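Esterase (Rhizomucor miehei, PDB 4WY5) probably hydrolyses carboxylic esters, as a fungal carboxylesterase of the alpha/beta hydrolase fold. Local coordinates at residues Val51-Lys56 and Gly94-His99; Val103-Val108 and Pro302-Thr307; His197-Ser202 and Thr239-Thr244. All blocks are in the same frame, centred on the assembly; numbering follows the deposited sequence.

In the fold
Interaction 2 is the buried contact, whereas interactions 1 and 3 lie at the surface. Interactions 1 and 2 are neighbours: loop 94-99 leads into helix 100-110, Glu53 of strand 52-60 forms a salt bridge to Arg104 of that helix, Val51 packs on Arg104 and Val108, and interaction 2 carries the link on to helix 302-319. Interaction 3 lies on the opposite side of the chain's centre, about 28 Å from interaction 2 and about 32 Å from interaction 1, centre to centre. A lysine between two carboxylates marks interaction 1, a single short tyrosine-aspartate bond the buried one, and a tyrosine-glutamate hydrogen bond with a long lysine salt bridge interaction 3.

Interaction 1 (Val51-Lys56 and Gly94-His99); sequences VIEEDK and GSKYTH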
loop_
_atom_site.group_PDB
_atom_site.type_symbol
_atom_site.label_atom_id
_atom_site.label_comp_id
_atom_site.label_asym_id
_atom_site.label_seq_id
_atom_site.Cartn_x
_atom_site.Cartn_y
_atom_site.Cartn_z
ATOM N N VAL A 51 -16.669 13.880 -16.917
ATOM C CA VAL A 51 -15.561 14.814 -16.723
ATOM C C VAL A 51 -15.691 16.010 -17.694
ATOM O O VAL A 51 -16.399 15.914 -18.708
ATOM C CB VAL A 51 -14.173 14.113 -16.964
ATOM C CG1 VAL A 51 -13.086 15.075 -16.816
ATOM C CG2 VAL A 51 -13.904 12.959 -15.986
ATOM N N ILE A 52 -15.029 17.128 -17.382
ATOM C CA ILE A 52 -14.896 18.242 -18.317
ATOM C C ILE A 52 -13.472 18.306 -18.881
ATOM O O ILE A 52 -12.527 18.602 -18.156
ATOM C CB ILE A 52 -15.238 19.592 -17.655
ATOM C CG1 ILE A 52 -16.657 19.567 -17.104
ATOM C CG2 ILE A 52 -15.119 20.729 -18.665
ATOM C CD1 ILE A 52 -16.849 20.565 -16.041
ATOM N N GLU A 53 -13.332 18.035 -20.176
ATOM C CA GLU A 53 -12.025 17.891 -20.837
ATOM C C GLU A 53 -11.759 19.026 -21.848
ATOM O O GLU A 53 -12.682 19.528 -22.481
ATOM C CB GLU A 53 -11.947 16.518 -21.538
ATOM C CG GLU A 53 -10.749 16.334 -22.471
ATOM C CD GLU A 53 -10.697 14.959 -23.140
ATOM O OE1 GLU A 53 -10.377 14.902 -24.354
ATOM O OE2 GLU A 53 -10.966 13.938 -22.461
ATOM N N GLU A 54 -10.502 19.445 -21.978
ATOM C CA GLU A 54 -10.141 20.547 -22.876
ATOM C C GLU A 54 -8.703 20.425 -23.388
ATOM O O GLU A 54 -7.805 20.179 -22.595
ATOM C CB GLU A 54 -10.331 21.879 -22.145
ATOM C CG GLU A 54 -9.788 23.086 -22.865
ATOM C CD GLU A 54 -9.978 24.367 -22.074
ATOM O OE1 GLU A 54 -10.222 24.303 -20.844
ATOM O OE2 GLU A 54 -9.865 25.446 -22.687
ATOM N N ASP A 55 -8.487 20.594 -24.697
ATOM C CA ASP A 55 -7.135 20.523 -25.282
ATOM C C ASP A 55 -6.575 21.915 -25.650
ATOM O O ASP A 55 -7.301 22.765 -26.158
ATOM C CB ASP A 55 -7.123 19.611 -26.524
ATOM C CG ASP A 55 -7.206 18.116 -26.169
ATOM O OD1 ASP A 55 -7.106 17.777 -24.973
ATOM O OD2 ASP A 55 -7.351 17.272 -27.084
ATOM N N LYS A 56 -5.280 22.127 -25.401
ATOM C CA LYS A 56 -4.618 23.419 -25.619
ATOM C C LYS A 56 -3.206 23.245 -26.210
ATOM O O LYS A 56 -2.517 22.254 -25.932
ATOM C CB LYS A 56 -4.538 24.206 -24.306
ATOM C CG LYS A 56 -5.883 24.654 -23.734
ATOM C CD LYS A 56 -5.716 25.532 -22.493
ATOM C CE LYS A 56 -5.241 26.933 -22.838
ATOM N NZ LYS A 56 -6.254 27.667 -23.642
ATOM N N GLY A 94 1.412 5.262 -26.369
ATOM C CA GLY A 94 0.634 5.922 -25.344
ATOM C C GLY A 94 0.046 7.250 -25.768
ATOM O O GLY A 94 0.628 7.962 -26.574
ATOM N N SER A 95 -1.116 7.574 -25.209
ATOM C CA SER A 95 -1.816 8.825 -25.498
ATOM C C SER A 95 -2.926 8.975 -24.474
ATOM O O SER A 95 -3.074 8.140 -23.583
ATOM C CB SER A 95 -2.401 8.838 -26.908
ATOM O OG SER A 95 -3.410 7.849 -27.019
ATOM N N LYS A 96 -3.754 9.992 -24.634
ATOM C CA LYS A 96 -4.838 10.204 -23.687
ATOM C C LYS A 96 -5.936 9.154 -23.843
ATOM O O LYS A 96 -6.730 8.947 -22.920
ATOM C CB LYS A 96 -5.427 11.613 -23.865
ATOM C CG LYS A 96 -6.227 11.794 -25.150
ATOM C CD LYS A 96 -6.908 13.156 -25.216
ATOM C CE LYS A 96 -7.557 13.385 -26.582
ATOM N NZ LYS A 96 -8.487 14.560 -26.600
ATOM N N TYR A 97 -5.942 8.431 -24.960
ATOM C CA TYR A 97 -6.962 7.404 -25.158
ATOM C C TYR A 97 -6.581 6.103 -24.488
ATOM O O TYR A 97 -7.450 5.413 -23.974
ATOM C CB TYR A 97 -7.219 7.164 -26.651
ATOM C CG TYR A 97 -7.668 8.401 -27.387
ATOM C CD1 TYR A 97 -8.974 8.884 -27.242
ATOM C CD2 TYR A 97 -6.788 9.108 -28.201
ATOM C CE1 TYR A 97 -9.395 10.028 -27.904
ATOM C CE2 TYR A 97 -7.197 10.259 -28.861
ATOM C CZ TYR A 97 -8.501 10.711 -28.709
ATOM O OH TYR A 97 -8.919 11.847 -29.361
ATOM N N THR A 98 -5.287 5.778 -24.470
ATOM C CA THR A 98 -4.826 4.530 -23.858
ATOM C C THR A 98 -4.907 4.585 -22.323
ATOM O O THR A 98 -5.124 3.560 -21.676
ATOM C CB THR A 98 -3.374 4.169 -24.296
ATOM O OG1 THR A 98 -2.464 5.196 -23.883
ATOM C CG2 THR A 98 -3.277 4.010 -25.819
ATOM N N HIS A 99 -4.755 5.776 -21.742
ATOM C CA HIS A 99 -4.704 5.903 -20.286
ATOM C C HIS A 99 -5.964 6.550 -19.700
ATOM O O HIS A 99 -5.943 7.086 -18.582
ATOM C CB HIS A 99 -3.459 6.697 -19.870
ATOM C CG HIS A 99 -2.192 5.903 -19.942
ATOM N ND1 HIS A 99 -1.643 5.485 -21.137
ATOM C CD2 HIS A 99 -1.375 5.432 -18.964
ATOM C CE1 HIS A 99 -0.540 4.792 -20.892
ATOM N NE2 HIS A 99 -0.355 4.748 -19.583
#
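Lys96 reaches across to strand 52-60 and ends between two carboxylates, those of Glu53 and Asp55. Its NZ donates to Glu53 OE1 at 3.0 Å, meeting that oxygen nearly head-on in the direction of its C-O bond. A second bond of the same length, from Lys96 NZ to Asp55 OD2, arrives on the syn side, 20° out of the carboxylate plane. The lysine starts with CG lodged between its own backbone N and carbonyl carbon (chi1 71°), and from there the extended chain carries the ammonium group most of the way; the CA atoms of Asp55 and Lys96 are 10.7 Å apart, and the aspartate covers the rest. Asp55 meets it from the opposite direction, while Glu53 crosses it at a slant with its own chain stretched out.

The three residues form a salt-bridge network on strand 52-60, the outermost strand at one end of the mixed sheet of the alpha/beta hydrolase fold. Glu53 and Asp55, two apart, both point toward the loop 94-99; Glu54 between them points away. That loop leads into helix 100-110, with His99 at the N-cap position.

Across the segments the close approaches are at the charged ends; within 94-99, Lys96 CG sits over the centre of one face of the Tyr97 ring, 4.0 Å above its plane, and the lysine also touches Thr68. The solvent side is looser: none of the three touching residues is buried, Asp55 is exposed, and 107 Å² is covered in all. The second oxygens are also engaged, Glu53 OE2 in a salt bridge with Arg104 and Asp55 OD1 in a hydrogen bond with Thr68 OG1, which should help to hold both carboxylates in orientation.

Interaction 2 (Val103-Val108 and Pro302-Thr307); sequences VRDLTV and PQYRFT. With SO4 (sulfate ion), chain D.
Two torsions bring Tyr304 and Asp105 together: the tyrosine ring swings opposite its backbone N (chi1 173°), extending toward helix 100-110, while the aspartate carboxylate turns opposite its own carbonyl carbon. The phenol OH then donates to Asp105 OD2 at 2.6 Å, a short bond; the nearest CA atoms of the two segments, those of Asp105 and Arg305, are 10.2 Å apart. The hydroxyl comes to the anti side of that oxygen, 26° out of the carboxylate plane. OD2 itself lies at the ring edge in the plane of the ring, and the ring and carboxylate planes are 62° apart. The buried phenol hydroxyl and OD2 satisfy each other, while OD1 has a long, weak ion pair with Lys101.

Each helix also ties a threonine back onto its preceding turn. Thr107 OG1 donates to Val103 O at 2.8 Å and Thr307 OG1 to Gln303 O at 2.7 Å. Val103 O is gripped twice, by the hydroxyl and the backbone N of Thr107 from opposite faces of its plane. Arg104 points elsewhere, its NH2 weakly bonded at 3.4 Å to O4 of a sulfate ion that probably comes from the crystallisation liquor.

The bond thus joins helix 100-110 to the first turn of the C-terminal helix 302-319. Leu106 extends the junction by packing on Ile308, Ile311 and Val312 of that helix, and with Val103 it rests on Phe85 of strand 80-86, while Pro302, Arg305 and Phe306 pack against the second subunit.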
loop_
_atom_site.group_PDB
_atom_site.type_symbol
_atom_site.label_atom_id
_atom_site.label_comp_id
_atom_site.label_asym_id
_atom_site.label_seq_id
_atom_site.Cartn_x
_atom_site.Cartn_y
_atom_site.Cartn_z
ATOM N N VAL A 103 -6.634 8.095 -15.507
ATOM C CA VAL A 103 -6.644 9.559 -15.473
ATOM C C VAL A 103 -7.993 10.109 -14.988
ATOM O O VAL A 103 -8.057 10.992 -14.116
ATOM C CB VAL A 103 -6.327 10.159 -16.858
ATOM C CG1 VAL A 103 -6.663 11.642 -16.901
ATOM C CG2 VAL A 103 -4.873 9.924 -17.208
ATOM N N ARG A 104 -9.072 9.578 -15.541
ATOM C CA ARG A 104 -10.396 10.036 -15.153
ATOM C C ARG A 104 -10.761 9.619 -13.720
ATOM O O ARG A 104 -11.385 10.403 -12.997
ATOM C CB ARG A 104 -11.436 9.550 -16.179
ATOM C CG ARG A 104 -11.366 10.389 -17.469
ATOM C CD ARG A 104 -12.497 10.173 -18.486
ATOM N NE ARG A 104 -12.208 10.942 -19.703
ATOM C CZ ARG A 104 -13.040 11.113 -20.726
ATOM N NH1 ARG A 104 -14.253 10.580 -20.706
ATOM N NH2 ARG A 104 -12.651 11.824 -21.777
ATOM N N ASP A 105 -10.314 8.434 -13.294
ATOM C CA ASP A 105 -10.481 7.975 -11.896
ATOM C C ASP A 105 -9.759 8.872 -10.855
ATOM O O ASP A 105 -10.347 9.288 -9.856
ATOM C CB ASP A 105 -9.991 6.515 -11.730
ATOM C CG ASP A 105 -10.996 5.491 -12.262
ATOM O OD1 ASP A 105 -12.123 5.894 -12.642
ATOM O OD2 ASP A 105 -10.684 4.279 -12.269
ATOM N N LEU A 106 -8.473 9.121 -11.066
ATOM C CA LEU A 106 -7.706 9.995 -10.168
ATOM C C LEU A 106 -8.300 11.409 -10.080
ATOM O O LEU A 106 -8.360 12.005 -8.999
ATOM C CB LEU A 106 -6.249 10.074 -10.635
ATOM C CG LEU A 106 -5.485 8.740 -10.537
ATOM C CD1 LEU A 106 -4.120 8.808 -11.210
ATOM C CD2 LEU A 106 -5.352 8.303 -9.077
ATOM N N THR A 107 -8.730 11.939 -11.223
ATOM C CA THR A 107 -9.243 13.305 -11.299
ATOM C C THR A 107 -10.495 13.508 -10.431
ATOM O O THR A 107 -10.517 14.409 -9.595
ATOM C CB THR A 107 -9.543 13.707 -12.768
ATOM O OG1 THR A 107 -8.315 13.745 -13.511
ATOM C CG2 THR A 107 -10.229 15.079 -12.842
ATOM N N VAL A 108 -11.528 12.680 -10.603
ATOM C CA VAL A 108 -12.750 12.893 -9.824
ATOM C C VAL A 108 -12.645 12.410 -8.355
ATOM O O VAL A 108 -13.260 13.021 -7.481
ATOM C CB VAL A 108 -13.999 12.244 -10.507
ATOM C CG1 VAL A 108 -13.936 12.449 -12.014
ATOM C CG2 VAL A 108 -14.128 10.763 -10.189
ATOM N N PRO A 302 -8.713 -6.548 -7.491
ATOM C CA PRO A 302 -8.524 -5.931 -6.165
ATOM C C PRO A 302 -7.277 -5.051 -6.062
ATOM O O PRO A 302 -7.310 -4.087 -5.286
ATOM C CB PRO A 302 -8.399 -7.139 -5.226
ATOM C CG PRO A 302 -9.135 -8.248 -5.931
ATOM C CD PRO A 302 -8.944 -8.006 -7.409
ATOM N N GLN A 303 -6.226 -5.338 -6.835
ATOM C CA GLN A 303 -5.032 -4.503 -6.769
ATOM C C GLN A 303 -5.184 -3.213 -7.603
ATOM O O GLN A 303 -4.561 -2.203 -7.267
ATOM C CB GLN A 303 -3.750 -5.279 -7.162
ATOM C CG GLN A 303 -3.850 -6.378 -8.188
ATOM C CD GLN A 303 -4.368 -7.696 -7.632
ATOM O OE1 GLN A 303 -5.571 -7.961 -7.679
ATOM N NE2 GLN A 303 -3.462 -8.543 -7.133
ATOM N N TYR A 304 -6.009 -3.210 -8.655
ATOM C CA TYR A 304 -6.270 -1.941 -9.361
ATOM C C TYR A 304 -6.995 -0.972 -8.417
ATOM O O TYR A 304 -6.645 0.212 -8.333
ATOM C CB TYR A 304 -7.120 -2.121 -10.639
ATOM C CG TYR A 304 -7.526 -0.779 -11.251
ATOM C CD1 TYR A 304 -6.695 -0.126 -12.169
ATOM C CD2 TYR A 304 -8.714 -0.139 -10.866
ATOM C CE1 TYR A 304 -7.037 1.109 -12.706
ATOM C CE2 TYR A 304 -9.064 1.105 -11.383
ATOM C CZ TYR A 304 -8.218 1.720 -12.304
ATOM O OH TYR A 304 -8.546 2.941 -12.837
ATOM N N ARG A 305 -8.011 -1.475 -7.719
ATOM C CA ARG A 305 -8.795 -0.653 -6.786
ATOM C C ARG A 305 -7.937 -0.137 -5.594
ATOM O O ARG A 305 -7.966 1.045 -5.258
ATOM C CB ARG A 305 -10.005 -1.472 -6.294
ATOM C CG ARG A 305 -11.050 -0.718 -5.483
ATOM C CD ARG A 305 -12.316 -1.576 -5.214
ATOM N NE ARG A 305 -12.033 -2.859 -4.553
ATOM C CZ ARG A 305 -12.094 -4.059 -5.147
ATOM N NH1 ARG A 305 -12.450 -4.166 -6.427
ATOM N NH2 ARG A 305 -11.812 -5.163 -4.455
ATOM N N PHE A 306 -7.153 -1.018 -4.983
ATOM C CA PHE A 306 -6.250 -0.633 -3.889
ATOM C C PHE A 306 -5.314 0.493 -4.342
ATOM O O PHE A 306 -5.152 1.493 -3.662
ATOM C CB PHE A 306 -5.435 -1.855 -3.410
ATOM C CG PHE A 306 -4.238 -1.507 -2.541
ATOM C CD1 PHE A 306 -4.368 -1.346 -1.155
ATOM C CD2 PHE A 306 -2.983 -1.338 -3.109
ATOM C CE1 PHE A 306 -3.260 -1.021 -0.353
ATOM C CE2 PHE A 306 -1.871 -1.006 -2.323
ATOM C CZ PHE A 306 -2.010 -0.846 -0.938
ATOM N N THR A 307 -4.736 0.354 -5.527
ATOM C CA THR A 307 -3.688 1.281 -5.938
ATOM C C THR A 307 -4.273 2.656 -6.230
ATOM O O THR A 307 -3.704 3.673 -5.813
ATOM C CB THR A 307 -2.913 0.749 -7.162
ATOM O OG1 THR A 307 -2.400 -0.560 -6.862
ATOM C CG2 THR A 307 -1.767 1.681 -7.509
HETATM S S SO4 D . -15.265 11.886 -24.775
HETATM O O1 SO4 D . -15.819 12.146 -26.108
HETATM O O2 SO4 D . -15.144 13.139 -24.032
HETATM O O3 SO4 D . -16.148 10.978 -24.032
HETATM O O4 SO4 D . -13.933 11.295 -24.921
#

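Interaction 3 (His197-Ser202 and Thr239-Thr244); sequences HAKYES and TLELAT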
loop_
_atom_site.group_PDB
_atom_site.type_symbol
_atom_site.label_atom_id
_atom_site.label_comp_id
_atom_site.label_asym_id
_atom_site.label_seq_id
_atom_site.Cartn_x
_atom_site.Cartn_y
_atom_site.Cartn_z
ATOM N N HIS A 197 20.083 -4.410 -16.478
ATOM C CA HIS A 197 18.967 -5.060 -15.787
ATOM C C HIS A 197 19.306 -6.463 -15.275
ATOM O O HIS A 197 18.709 -6.920 -14.290
ATOM C CB HIS A 197 17.727 -5.148 -16.701
ATOM C CG HIS A 197 17.177 -3.822 -17.140
ATOM N ND1 HIS A 197 16.420 -3.010 -16.312
ATOM C CD2 HIS A 197 17.256 -3.171 -18.328
ATOM C CE1 HIS A 197 16.072 -1.917 -16.969
ATOM N NE2 HIS A 197 16.563 -1.991 -18.195
ATOM N N ALA A 198 20.254 -7.141 -15.931
ATOM C CA ALA A 198 20.582 -8.542 -15.619
ATOM C C ALA A 198 21.279 -8.707 -14.274
ATOM O O ALA A 198 21.500 -9.816 -13.814
ATOM C CB ALA A 198 21.449 -9.143 -16.725
ATOM N N LYS A 199 21.631 -7.595 -13.656
ATOM C CA LYS A 199 22.165 -7.584 -12.305
ATOM C C LYS A 199 21.130 -8.052 -11.266
ATOM O O LYS A 199 21.487 -8.528 -10.196
ATOM C CB LYS A 199 22.631 -6.162 -11.970
ATOM C CG LYS A 199 23.169 -5.945 -10.567
ATOM C CD LYS A 199 23.302 -4.443 -10.274
ATOM C CE LYS A 199 23.852 -4.166 -8.863
ATOM N NZ LYS A 199 23.921 -2.692 -8.559
ATOM N N TYR A 200 19.847 -7.904 -11.579
ATOM C CA TYR A 200 18.800 -8.167 -10.594
ATOM C C TYR A 200 18.066 -9.495 -10.837
ATOM O O TYR A 200 17.757 -9.864 -11.985
ATOM C CB TYR A 200 17.786 -7.000 -10.580
ATOM C CG TYR A 200 18.382 -5.642 -10.237
ATOM C CD1 TYR A 200 18.569 -5.250 -8.906
ATOM C CD2 TYR A 200 18.747 -4.750 -11.245
ATOM C CE1 TYR A 200 19.116 -4.008 -8.594
ATOM C CE2 TYR A 200 19.292 -3.514 -10.949
ATOM C CZ TYR A 200 19.472 -3.144 -9.627
ATOM O OH TYR A 200 20.008 -1.903 -9.340
ATOM N N GLU A 201 17.741 -10.174 -9.739
ATOM C CA GLU A 201 17.145 -11.510 -9.777
ATOM C C GLU A 201 15.791 -11.519 -10.502
ATOM O O GLU A 201 15.465 -12.491 -11.194
ATOM C CB GLU A 201 16.971 -12.045 -8.339
ATOM C CG GLU A 201 16.323 -13.437 -8.218
ATOM C CD GLU A 201 16.148 -13.909 -6.759
ATOM O OE1 GLU A 201 15.963 -13.055 -5.856
ATOM O OE2 GLU A 201 16.161 -15.141 -6.517
ATOM N N SER A 202 15.017 -10.434 -10.385
ATOM C CA SER A 202 13.697 -10.415 -11.018
ATOM C C SER A 202 13.768 -10.388 -12.549
ATOM O O SER A 202 12.845 -10.850 -13.216
ATOM C CB SER A 202 12.853 -9.245 -10.497
ATOM O OG SER A 202 13.536 -8.019 -10.562
ATOM N N THR A 239 19.385 7.020 -16.708
ATOM C CA THR A 239 19.304 5.808 -15.913
ATOM C C THR A 239 19.468 6.170 -14.434
ATOM O O THR A 239 20.590 6.264 -13.916
ATOM C CB THR A 239 20.378 4.762 -16.355
ATOM O OG1 THR A 239 21.682 5.353 -16.329
ATOM C CG2 THR A 239 20.078 4.238 -17.770
ATOM N N LEU A 240 18.316 6.371 -13.785
ATOM C CA LEU A 240 18.173 6.789 -12.392
ATOM C C LEU A 240 19.073 6.035 -11.387
ATOM O O LEU A 240 19.467 6.579 -10.355
ATOM C CB LEU A 240 16.704 6.618 -11.962
ATOM C CG LEU A 240 15.599 7.683 -12.125
ATOM C CD1 LEU A 240 16.141 9.085 -12.268
ATOM C CD2 LEU A 240 14.618 7.351 -13.246
ATOM N N GLU A 241 19.378 4.778 -11.676
ATOM C CA GLU A 241 20.209 3.973 -10.784
ATOM C C GLU A 241 21.581 4.611 -10.495
ATOM O O GLU A 241 22.186 4.351 -9.450
ATOM C CB GLU A 241 20.378 2.590 -11.397
ATOM C CG GLU A 241 21.170 1.597 -10.618
ATOM C CD GLU A 241 21.595 0.464 -11.512
ATOM O OE1 GLU A 241 21.807 0.732 -12.721
ATOM O OE2 GLU A 241 21.685 -0.684 -11.026
ATOM N N LEU A 242 22.043 5.479 -11.397
ATOM C CA LEU A 242 23.354 6.124 -11.257
ATOM C C LEU A 242 23.379 7.302 -10.283
ATOM O O LEU A 242 24.452 7.821 -9.958
ATOM C CB LEU A 242 23.858 6.609 -12.626
ATOM C CG LEU A 242 24.160 5.519 -13.664
ATOM C CD1 LEU A 242 24.661 6.109 -15.000
ATOM C CD2 LEU A 242 25.150 4.514 -13.087
ATOM N N ALA A 243 22.207 7.722 -9.815
ATOM C CA ALA A 243 22.114 8.920 -8.986
ATOM C C ALA A 243 22.934 8.800 -7.701
ATOM O O ALA A 243 22.931 7.760 -7.042
ATOM C CB ALA A 243 20.660 9.222 -8.661
ATOM N N THR A 244 23.641 9.873 -7.362
ATOM C CA THR A 244 24.404 9.941 -6.118
ATOM C C THR A 244 23.517 10.349 -4.955
ATOM O O THR A 244 22.385 10.796 -5.151
ATOM C CB THR A 244 25.537 10.976 -6.177
ATOM O OG1 THR A 244 24.963 12.289 -6.255
ATOM C CG2 THR A 244 26.467 10.722 -7.353
#
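Residues 197-199 have helical backbone angles and Tyr200 an extended conformation just before helix 201-206, whereas Glu241 sits in the 3-10 turn 240-242 facing them. Tyr200 OH donates to Glu241 OE2 at 2.7 Å, the shortest approach of the contact. The two side chains run toward each other from opposite directions, and the phenol oxygen comes to the anti side of OE2, 33° out of the carboxylate plane. Glu241 makes this reach by directing CG opposite its backbone N (chi1 -178°) and continuing extended. Its carboxylate is turned 36° from the ring plane, with OE2 at the ring edge.

Lys199 runs alongside Tyr200, laying CD on one face of the ring toward its rim, 4.0 Å above the plane. Its NZ is 3.9 Å from Glu241 OE2, a long salt bridge. The other carboxylate oxygen, OE1, accepts a hydrogen bond from the backbone N of Val195, and Tyr200 packs on Asp266 and Glu267 of helix 265-277. Both segments belong to the mostly helical and loop excursion between strands 185-189 and 254-259, and the bond ties the chain before helix 201-206 to the 3-10 turn before helix 245-248.

With OE1 held by a backbone amide and OE2 by a phenol, the carboxylate is fixed at both oxygens. The two donors, with the lysine nearby at longer range, would probably favour the charged form of Glu241.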